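Local coordinates for protein phenyl-3-pyruvate decarboxylase (Azospirillum brasilense, PDB 2NXW) that catalyses the thiamine diphosphate-dependent decarboxylation of phenylpyruvate and of indole-3-pyruvate, the latter to indole-3-acetaldehyde, with a bound metal ion, at residues 26-31 with 51-56; 32-37 with 193-198; 83-88 with 170-175; 151-156 with 162-167. One frame throughout, in Å; residues are numbered along the deposited sequence.

Contact 1 of 4, residues 26-31 with 51-56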
# COMPACT_ATOMS: atom_id res chain seq x y z
N ALA A 26 -36.92 -0.24 -12.51
CA ALA A 26 -36.23 -1.31 -13.22
C ALA A 26 -35.30 -2.06 -12.27
O ALA A 26 -35.18 -3.28 -12.34
CB ALA A 26 -35.44 -0.73 -14.39
N LEU A 27 -34.64 -1.31 -11.39
CA LEU A 27 -33.73 -1.93 -10.43
C LEU A 27 -34.50 -2.78 -9.41
O LEU A 27 -34.13 -3.92 -9.15
CB LEU A 27 -32.93 -0.85 -9.70
CG LEU A 27 -32.08 -1.33 -8.51
CD1 LEU A 27 -31.06 -2.37 -8.96
CD2 LEU A 27 -31.36 -0.13 -7.91
N LEU A 28 -35.57 -2.22 -8.85
CA LEU A 28 -36.38 -2.97 -7.89
C LEU A 28 -36.92 -4.24 -8.54
O LEU A 28 -36.93 -5.30 -7.92
CB LEU A 28 -37.52 -2.11 -7.35
CG LEU A 28 -37.09 -0.93 -6.46
CD1 LEU A 28 -38.28 -0.01 -6.21
CD2 LEU A 28 -36.52 -1.45 -5.12
N ARG A 29 -37.36 -4.14 -9.79
CA ARG A 29 -37.88 -5.31 -10.49
C ARG A 29 -36.78 -6.35 -10.75
O ARG A 29 -37.02 -7.55 -10.63
CB ARG A 29 -38.55 -4.89 -11.81
CG ARG A 29 -39.87 -4.17 -11.60
CD ARG A 29 -40.51 -3.75 -12.92
NE ARG A 29 -41.77 -3.04 -12.70
CZ ARG A 29 -42.87 -3.60 -12.21
NH1 ARG A 29 -42.88 -4.89 -11.89
NH2 ARG A 29 -43.97 -2.88 -12.03
N ALA A 30 -35.58 -5.89 -11.10
CA ALA A 30 -34.46 -6.79 -11.35
C ALA A 30 -34.10 -7.56 -10.07
O ALA A 30 -33.74 -8.73 -10.12
CB ALA A 30 -33.25 -6.00 -11.83
N LEU A 31 -34.21 -6.88 -8.93
CA LEU A 31 -33.91 -7.52 -7.65
C LEU A 31 -34.98 -8.56 -7.33
O LEU A 31 -34.67 -9.68 -6.92
CB LEU A 31 -33.84 -6.46 -6.54
CG LEU A 31 -32.62 -5.54 -6.65
CD1 LEU A 31 -32.82 -4.28 -5.82
CD2 LEU A 31 -31.37 -6.32 -6.21
N PHE A 51 -36.57 6.36 -2.42
CA PHE A 51 -37.48 5.77 -1.44
C PHE A 51 -38.93 6.02 -1.83
O PHE A 51 -39.80 5.20 -1.52
CB PHE A 51 -37.19 6.31 -0.04
CG PHE A 51 -36.09 5.57 0.69
CD1 PHE A 51 -34.78 5.60 0.22
CD2 PHE A 51 -36.38 4.86 1.86
CE1 PHE A 51 -33.77 4.93 0.90
CE2 PHE A 51 -35.37 4.18 2.55
CZ PHE A 51 -34.06 4.22 2.07
N LYS A 52 -39.19 7.14 -2.51
CA LYS A 52 -40.54 7.47 -2.96
C LYS A 52 -41.00 6.43 -3.96
O LYS A 52 -42.13 5.94 -3.88
CB LYS A 52 -40.57 8.86 -3.61
CG LYS A 52 -41.93 9.24 -4.21
CD LYS A 52 -41.91 10.67 -4.74
CE LYS A 52 -43.23 11.02 -5.42
NZ LYS A 52 -43.26 12.44 -5.86
N VAL A 53 -40.13 6.08 -4.91
CA VAL A 53 -40.49 5.06 -5.89
C VAL A 53 -40.72 3.73 -5.19
O VAL A 53 -41.69 3.02 -5.47
CB VAL A 53 -39.39 4.89 -6.96
CG1 VAL A 53 -39.71 3.70 -7.87
CG2 VAL A 53 -39.26 6.17 -7.78
N ALA A 54 -39.85 3.38 -4.25
CA ALA A 54 -40.01 2.12 -3.55
C ALA A 54 -41.33 2.05 -2.79
O ALA A 54 -42.03 1.04 -2.85
CB ALA A 54 -38.84 1.91 -2.58
N GLU A 55 -41.68 3.13 -2.09
CA GLU A 55 -42.91 3.15 -1.32
C GLU A 55 -44.16 3.17 -2.19
O GLU A 55 -45.14 2.47 -1.90
CB GLU A 55 -42.94 4.37 -0.41
CG GLU A 55 -44.17 4.43 0.46
CD GLU A 55 -44.18 5.64 1.36
OE1 GLU A 55 -44.61 6.72 0.92
OE2 GLU A 55 -43.73 5.51 2.52
N GLU A 56 -44.13 3.96 -3.24
CA GLU A 56 -45.29 4.07 -4.11
C GLU A 56 -45.54 2.84 -4.98
O GLU A 56 -46.69 2.44 -5.17
CB GLU A 56 -45.17 5.33 -4.96
CG GLU A 56 -45.54 6.58 -4.18
CD GLU A 56 -45.26 7.86 -4.93
OE1 GLU A 56 -45.21 7.83 -6.18
OE2 GLU A 56 -45.09 8.90 -4.27

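Contact 2 of 4, residues 32-37 with 193-198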
# COMPACT_ATOMS: atom_id res chain seq x y z
N LYS A 32 -36.24 -8.20 -7.55
CA LYS A 32 -37.33 -9.13 -7.30
C LYS A 32 -37.22 -10.35 -8.22
O LYS A 32 -37.48 -11.48 -7.80
CB LYS A 32 -38.68 -8.43 -7.50
CG LYS A 32 -39.86 -9.32 -7.15
CD LYS A 32 -41.17 -8.61 -7.33
CE LYS A 32 -42.33 -9.53 -6.97
NZ LYS A 32 -43.65 -8.87 -7.14
N ASP A 33 -36.80 -10.12 -9.47
CA ASP A 33 -36.63 -11.21 -10.44
C ASP A 33 -35.60 -12.21 -9.95
O ASP A 33 -35.64 -13.40 -10.30
CB ASP A 33 -36.13 -10.70 -11.80
CG ASP A 33 -37.16 -9.89 -12.55
OD1 ASP A 33 -38.37 -10.06 -12.31
OD2 ASP A 33 -36.73 -9.08 -13.41
N ARG A 34 -34.65 -11.72 -9.16
CA ARG A 34 -33.58 -12.55 -8.63
C ARG A 34 -33.84 -13.10 -7.23
O ARG A 34 -32.93 -13.64 -6.60
CB ARG A 34 -32.27 -11.76 -8.69
CG ARG A 34 -31.81 -11.55 -10.13
CD ARG A 34 -30.72 -10.51 -10.26
NE ARG A 34 -30.18 -10.48 -11.62
CZ ARG A 34 -30.79 -9.94 -12.66
NH1 ARG A 34 -31.98 -9.36 -12.52
NH2 ARG A 34 -30.22 -10.02 -13.87
N GLY A 35 -35.07 -12.94 -6.75
CA GLY A 35 -35.43 -13.48 -5.46
C GLY A 35 -35.50 -12.57 -4.25
O GLY A 35 -35.92 -13.03 -3.19
N ALA A 36 -35.11 -11.31 -4.39
CA ALA A 36 -35.15 -10.40 -3.25
C ALA A 36 -36.57 -10.35 -2.71
O ALA A 36 -37.54 -10.33 -3.48
CB ALA A 36 -34.70 -9.01 -3.68
N GLN A 37 -36.69 -10.31 -1.38
CA GLN A 37 -38.00 -10.31 -0.75
C GLN A 37 -38.38 -9.04 -0.00
O GLN A 37 -39.52 -8.88 0.43
CB GLN A 37 -38.10 -11.50 0.22
CG GLN A 37 -37.92 -12.84 -0.47
CD GLN A 37 -37.91 -14.00 0.50
OE1 GLN A 37 -37.04 -14.09 1.37
NE2 GLN A 37 -38.87 -14.90 0.36
N GLU A 193 -34.53 0.89 -20.22
CA GLU A 193 -35.10 -0.35 -20.72
C GLU A 193 -35.00 -1.40 -19.61
O GLU A 193 -34.22 -1.23 -18.67
CB GLU A 193 -34.36 -0.80 -21.98
CG GLU A 193 -34.60 0.14 -23.17
CD GLU A 193 -34.12 -0.42 -24.49
OE1 GLU A 193 -34.66 -1.46 -24.94
OE2 GLU A 193 -33.19 0.17 -25.08
N PRO A 194 -35.80 -2.47 -19.69
CA PRO A 194 -35.76 -3.52 -18.67
C PRO A 194 -34.40 -4.19 -18.52
O PRO A 194 -33.65 -4.32 -19.48
CB PRO A 194 -36.83 -4.50 -19.15
CG PRO A 194 -37.80 -3.61 -19.90
CD PRO A 194 -36.87 -2.72 -20.68
N VAL A 195 -34.09 -4.60 -17.29
CA VAL A 195 -32.83 -5.27 -17.02
C VAL A 195 -32.90 -6.73 -17.47
O VAL A 195 -33.85 -7.44 -17.14
CB VAL A 195 -32.50 -5.24 -15.50
CG1 VAL A 195 -31.21 -5.98 -15.23
CG2 VAL A 195 -32.37 -3.79 -15.04
N GLY A 196 -31.91 -7.17 -18.24
CA GLY A 196 -31.89 -8.54 -18.72
C GLY A 196 -31.29 -9.51 -17.71
O GLY A 196 -31.20 -9.19 -16.52
N ASP A 197 -30.87 -10.68 -18.18
CA ASP A 197 -30.29 -11.70 -17.30
C ASP A 197 -28.83 -11.44 -16.98
O ASP A 197 -28.16 -10.65 -17.64
CB ASP A 197 -30.40 -13.09 -17.94
CG ASP A 197 -31.82 -13.51 -18.20
OD1 ASP A 197 -32.73 -13.10 -17.44
OD2 ASP A 197 -32.03 -14.28 -19.16
N ASP A 198 -28.33 -12.12 -15.95
CA ASP A 198 -26.94 -11.96 -15.55
C ASP A 198 -26.02 -12.38 -16.70
O ASP A 198 -26.29 -13.37 -17.39
CB ASP A 198 -26.57 -12.87 -14.37
CG ASP A 198 -27.38 -12.61 -13.12
OD1 ASP A 198 -28.00 -11.53 -12.98
OD2 ASP A 198 -27.36 -13.51 -12.25
O HOH W 1 -33.83 -8.97 -14.73

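Contact 3 of 4, residues 83-88 with 170-175. Unlike the reference sequence in segment 170-175: Gln175 (reference Leu).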
# COMPACT_ATOMS: atom_id res chain seq x y z
N SER A 83 -31.42 -17.65 1.09
CA SER A 83 -30.32 -17.90 0.14
C SER A 83 -30.56 -17.11 -1.14
O SER A 83 -30.52 -17.65 -2.25
CB SER A 83 -30.19 -19.40 -0.17
OG SER A 83 -29.75 -20.11 0.99
N THR A 84 -30.83 -15.82 -0.98
CA THR A 84 -31.09 -14.95 -2.11
C THR A 84 -30.37 -13.62 -1.91
O THR A 84 -29.48 -13.51 -1.06
CB THR A 84 -32.62 -14.74 -2.27
OG1 THR A 84 -32.89 -14.09 -3.52
CG2 THR A 84 -33.18 -13.91 -1.13
N LEU A 85 -30.73 -12.61 -2.70
CA LEU A 85 -30.12 -11.29 -2.57
C LEU A 85 -30.77 -10.51 -1.45
O LEU A 85 -31.99 -10.55 -1.28
CB LEU A 85 -30.28 -10.48 -3.86
CG LEU A 85 -29.59 -10.99 -5.12
CD1 LEU A 85 -29.87 -10.02 -6.25
CD2 LEU A 85 -28.09 -11.13 -4.90
N GLY A 86 -29.94 -9.80 -0.67
CA GLY A 86 -30.44 -8.93 0.38
C GLY A 86 -30.38 -7.52 -0.19
O GLY A 86 -29.58 -7.26 -1.08
N VAL A 87 -31.22 -6.61 0.31
CA VAL A 87 -31.22 -5.24 -0.22
C VAL A 87 -31.20 -4.23 0.91
O VAL A 87 -32.09 -4.20 1.76
CB VAL A 87 -32.44 -5.00 -1.14
CG1 VAL A 87 -32.29 -3.66 -1.86
CG2 VAL A 87 -32.56 -6.13 -2.16
N ALA A 88 -30.18 -3.37 0.88
CA ALA A 88 -29.98 -2.35 1.89
C ALA A 88 -29.83 -1.00 1.22
O ALA A 88 -28.87 -0.78 0.47
CB ALA A 88 -28.72 -2.67 2.69
N GLY A 170 -25.35 -9.73 -11.15
CA GLY A 170 -24.85 -11.01 -11.58
C GLY A 170 -23.60 -11.39 -10.81
O GLY A 170 -23.39 -12.57 -10.51
N ALA A 171 -22.77 -10.40 -10.50
CA ALA A 171 -21.54 -10.63 -9.75
C ALA A 171 -21.89 -11.05 -8.31
O ALA A 171 -21.24 -11.92 -7.74
CB ALA A 171 -20.68 -9.37 -9.73
N ALA A 172 -22.91 -10.41 -7.73
CA ALA A 172 -23.32 -10.76 -6.37
C ALA A 172 -23.76 -12.22 -6.33
O ALA A 172 -23.46 -12.95 -5.39
CB ALA A 172 -24.46 -9.84 -5.92
N ARG A 173 -24.46 -12.66 -7.37
CA ARG A 173 -24.94 -14.04 -7.43
C ARG A 173 -23.85 -15.04 -7.79
O ARG A 173 -23.87 -16.19 -7.34
CB ARG A 173 -26.10 -14.15 -8.43
CG ARG A 173 -27.44 -13.68 -7.87
CD ARG A 173 -28.26 -12.91 -8.89
NE ARG A 173 -28.63 -13.72 -10.06
CZ ARG A 173 -29.55 -14.67 -10.06
NH1 ARG A 173 -30.23 -14.96 -8.96
NH2 ARG A 173 -29.82 -15.32 -11.19
N ALA A 174 -22.87 -14.60 -8.57
CA ALA A 174 -21.80 -15.49 -8.99
C ALA A 174 -20.78 -15.78 -7.91
O ALA A 174 -20.21 -16.86 -7.87
CB ALA A 174 -21.10 -14.94 -10.23
N GLN A 175 -20.56 -14.82 -7.01
CA GLN A 175 -19.58 -15.02 -5.96
C GLN A 175 -20.17 -14.95 -4.56
O GLN A 175 -19.45 -15.12 -3.59
CB GLN A 175 -18.44 -14.01 -6.10
CG GLN A 175 -17.52 -14.30 -7.29
CD GLN A 175 -16.63 -15.53 -7.09
OE1 GLN A 175 -17.00 -16.49 -6.40
NE2 GLN A 175 -15.45 -15.51 -7.71

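Contact 4 of 4, residues 151-156 with 162-167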
# COMPACT_ATOMS: atom_id res chain seq x y z
N ALA A 151 -18.35 -6.02 -6.77
CA ALA A 151 -18.64 -5.27 -7.98
C ALA A 151 -19.34 -3.99 -7.58
O ALA A 151 -20.03 -3.96 -6.56
CB ALA A 151 -19.52 -6.09 -8.91
N GLN A 152 -19.17 -2.95 -8.38
CA GLN A 152 -19.78 -1.67 -8.11
C GLN A 152 -20.20 -1.00 -9.41
O GLN A 152 -19.65 -1.28 -10.47
CB GLN A 152 -18.79 -0.71 -7.44
CG GLN A 152 -17.97 -1.25 -6.27
CD GLN A 152 -16.81 -2.12 -6.72
OE1 GLN A 152 -16.14 -1.81 -7.71
NE2 GLN A 152 -16.56 -3.20 -5.98
N ALA A 153 -21.17 -0.10 -9.31
CA ALA A 153 -21.58 0.67 -10.47
C ALA A 153 -22.24 1.96 -10.04
O ALA A 153 -22.96 2.00 -9.04
CB ALA A 153 -22.54 -0.14 -11.35
N ARG A 154 -21.96 3.03 -10.77
CA ARG A 154 -22.60 4.30 -10.54
C ARG A 154 -23.58 4.37 -11.71
O ARG A 154 -23.16 4.39 -12.87
CB ARG A 154 -21.60 5.46 -10.63
CG ARG A 154 -22.30 6.81 -10.56
CD ARG A 154 -21.34 7.99 -10.58
NE ARG A 154 -22.10 9.24 -10.65
CZ ARG A 154 -21.57 10.45 -10.54
NH1 ARG A 154 -20.27 10.59 -10.34
NH2 ARG A 154 -22.36 11.52 -10.61
N LEU A 155 -24.87 4.38 -11.41
CA LEU A 155 -25.89 4.41 -12.44
C LEU A 155 -26.20 5.84 -12.86
O LEU A 155 -27.29 6.37 -12.59
CB LEU A 155 -27.14 3.69 -11.94
CG LEU A 155 -26.89 2.27 -11.42
CD1 LEU A 155 -28.21 1.64 -10.97
CD2 LEU A 155 -26.25 1.42 -12.50
N ASP A 156 -25.23 6.47 -13.52
CA ASP A 156 -25.37 7.85 -13.96
C ASP A 156 -25.63 8.01 -15.46
O ASP A 156 -25.60 9.13 -15.99
CB ASP A 156 -24.11 8.64 -13.59
CG ASP A 156 -22.84 8.03 -14.16
OD1 ASP A 156 -22.93 7.17 -15.07
OD2 ASP A 156 -21.75 8.43 -13.71
N PRO A 162 -29.27 -0.53 -17.51
CA PRO A 162 -29.70 -1.93 -17.49
C PRO A 162 -28.57 -2.97 -17.50
O PRO A 162 -28.58 -3.93 -16.73
CB PRO A 162 -30.60 -2.03 -18.72
CG PRO A 162 -31.21 -0.65 -18.78
CD PRO A 162 -30.00 0.23 -18.54
N ALA A 163 -27.58 -2.77 -18.37
CA ALA A 163 -26.46 -3.69 -18.46
C ALA A 163 -25.61 -3.66 -17.20
O ALA A 163 -25.09 -4.68 -16.76
CB ALA A 163 -25.61 -3.35 -19.68
N GLU A 164 -25.45 -2.47 -16.63
CA GLU A 164 -24.66 -2.35 -15.41
C GLU A 164 -25.35 -3.04 -14.25
O GLU A 164 -24.70 -3.72 -13.47
CB GLU A 164 -24.40 -0.88 -15.10
CG GLU A 164 -23.29 -0.30 -15.98
CD GLU A 164 -21.94 -0.95 -15.70
OE1 GLU A 164 -21.24 -0.49 -14.78
OE2 GLU A 164 -21.59 -1.92 -16.39
N ILE A 165 -26.66 -2.87 -14.14
CA ILE A 165 -27.40 -3.55 -13.07
C ILE A 165 -27.25 -5.07 -13.23
O ILE A 165 -26.95 -5.78 -12.27
CB ILE A 165 -28.89 -3.17 -13.11
CG1 ILE A 165 -29.05 -1.71 -12.69
CG2 ILE A 165 -29.71 -4.07 -12.18
CD1 ILE A 165 -30.44 -1.16 -12.93
N ALA A 166 -27.45 -5.58 -14.44
CA ALA A 166 -27.33 -7.01 -14.65
C ALA A 166 -25.92 -7.49 -14.32
O ALA A 166 -25.74 -8.56 -13.74
CB ALA A 166 -27.69 -7.37 -16.10
N ARG A 167 -24.92 -6.70 -14.69
CA ARG A 167 -23.54 -7.08 -14.42
C ARG A 167 -23.26 -7.14 -12.92
O ARG A 167 -22.70 -8.12 -12.41
CB ARG A 167 -22.56 -6.10 -15.07
CG ARG A 167 -21.09 -6.37 -14.71
CD ARG A 167 -20.14 -5.33 -15.31
NE ARG A 167 -20.27 -3.99 -14.74
CZ ARG A 167 -19.83 -3.64 -13.53
NH1 ARG A 167 -19.21 -4.53 -12.77
NH2 ARG A 167 -19.98 -2.39 -13.11
O HOH W 2 -17.42 -3.63 -10.69

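Contact 1 of 4, residues 26-31 with 51-56
Leu28 reaches out from one helix and rests on the backbone of another at Ala54, with Val53 at its flank. One methyl does the touching. Leu28 CD1 lies 3.8 Å from Ala54 CA and 4.1 Å from Ala54 CB. The same methyl is 4.3 Å from Val53 CG1. CD1 therefore settles in the dip between two consecutive residues, with the Ala54 methyl and the Val53 branch in clearly different directions from it. The torsions explain the reach. CG stands anti to the carbonyl carbon (chi1 -68°), and CD1 then extends the chain away from CA (chi2 170°). The second branch, CD2, stays farther from residues 51-56. Ala54 has only a methyl, which lets CD1 come down to its alpha carbon. The alpha carbons of Leu28 and Ala54 are 7.6 Å apart, the closest such pair of the two segments. The contact is small, buried and wholly apolar. Farther round the helix of residues 51-56, Lys52 forms a salt bridge with Glu488 of the second subunit, and Glu55 accepts a hydrogen bond from the backbone N of Ala490 of that subunit. The contact belongs to the N-terminal thiamine diphosphate-binding domain, an alpha/beta fold on a parallel sheet. Helix 23-33 comes before strand 39-41 and helix 48-57 comes after it. Met39 of that strand touches both Leu28 and Ala54. Other residues of helix 23-33, Leu27 and Leu31, pack on strand 113-119 and on helix 161-175.

Contact 2 of 4, residues 32-37 with 193-198
A Schellman motif ends helix 23-33 with Gly35, at positive phi, as its C-prime residue. Just before it, Arg34 holds the loop that follows strand 179-184 in the N-terminal alpha/beta domain. Its chain runs extended from CG to NE, and the edge of the guanidinium meets the loop. Arg34 NE and Arg34 NH2 both donate to Asp198 OD1, each at 2.8 Å, a side-on salt bridge to one oxygen. NE comes on the syn side, fairly near the carboxylate plane, and NH2 on the anti side, well tilted from it. The guanidinium and carboxylate planes are turned 37° apart. Asp198 OD2 has a second partner, Arg173 of helix 161-175, so the carboxylate sits between two arginines and is probably kept ionised. A methionine in place of Arg34 would probably leave Asp198 OD1 and the carbonyl of Gly196 without these donors. Arg34 NH1 donates to Ala30 O and to water 1, 2.9 Å away. That water lies 2.9 Å from Val195 O, to which it can donate. Beside the polar group, Val195 CG1 stands 4.4 Å from Arg34 NH2. The remaining N-H of NH2 points, in the carbonyl plane, at a lone pair of Gly196 O, with Arg34 NH2 to Gly196 O at 2.9 Å.

Contact 3 of 4, residues 83-88 with 170-175
Arg173 NE makes a salt bridge with Asp198 OD2, and the same side chain meets Leu85 through its aliphatic part. Leu85 CD2 lies 4.0 Å from Arg173 CG. The two side chains cross at about a right angle. The leucine methyl meets CG, well short of the charged end. The arginine chain is bent at both chi2 and chi3. Its chi2 of 141° is off a staggered position, in keeping with a guanidinium turned toward Asp198. Arg34 binds the other oxygen of the same carboxylate. The same leucine methyl also meets the helix one residue earlier, with Leu85 CD2 4.0 Å from Ala172 CB. It thus rests on two consecutive residues of the helix. The small alanine points at the leucine and covers this buried methyl. Leu85 stands just ahead of strand 86-90, and Ala172 and Arg173 lie near the C-terminal end of helix 161-175. The contact packs this helix against the start of a strand in the parallel six-stranded sheet of the N-terminal alpha/beta domain. Strand 86-90 lies there between 39-41 and 113-119, and Gly86 bonds through its backbone to Pro112 and Val114. The other branch of Leu85 goes to a second helix: Leu85 CD1 is 4.0 Å from Leu31 CD2 of helix 23-33. On the Arg173 backbone, the carbonyl oxygen binds a glycerol, probably from the crystallisation liquor.

Contact 4 of 4, residues 151-156 with 162-167
Arg167 NH2 serves two acceptors at once, the backbone carbonyl of Gln152 and the carboxylate of Glu164 one turn back on its own helix. Arg167 NH2 donates a hydrogen bond to Gln152 O at 2.9 Å; the oxygen lies close to the guanidinium plane, while the donor is tilted from the carbonyl plane. Arg167 NH2 also donates to Glu164 OE1 at 2.8 Å, and Arg167 NE to Glu164 OE2 at 3.0 Å. Both of these bonds are almost straight. The guanidinium thus grips the carboxylate side-on, one nitrogen to each oxygen, but from above the carboxylate plane, each bond 37° out of it. A bend at chi3 (68°) turns the guanidinium back along the helix into this position. Arg167 NH1 donates to water 2, which also accepts from Gln152 N. A leucine at Arg167 would probably leave the Glu164 carboxylate without its mate and the Gln152 carbonyl without this donor. The segments belong to the first strand and the helix of the beta-alpha-beta unit 152-154, 161-175, 179-184. Strand 152-154, an outermost strand of the sheet within this chain, runs nearly antiparallel to the helix, with the short segment axes 8.6 Å apart. The Ala153 methyl points at the helix, and Ala153 CB is 3.7 Å from Glu164 OE1. Past the strand, Leu155 is the centre of an inverse gamma turn. Its two branches part: Leu155 CD2 is 3.9 Å from Glu164 CB, and Leu155 CD1 is 3.9 Å from Ile165 CG1. The side chain of Gln152 sets off away from the helix, and its OE1 accepts a hydrogen bond from Lys160 of the third subunit.

From the N terminus, contact 1 closes a short loop round strand 39-41 and joins the helices before and after it. Contact 2 starts on the end of the first of these helices, so it crosses contact 1, and it closes only at 193-198, after the last strand of the sheet. Contacts 3 and 4 fall within that long span. Contact 3 runs from the start of strand 86-90 to the end of helix 161-175, and contact 4, a short local closure on the same helix, lies within its span. Contact 1 precedes both. Together they tie helices 23-33, 48-57 and 161-175, the sheet and the loop after 179-184.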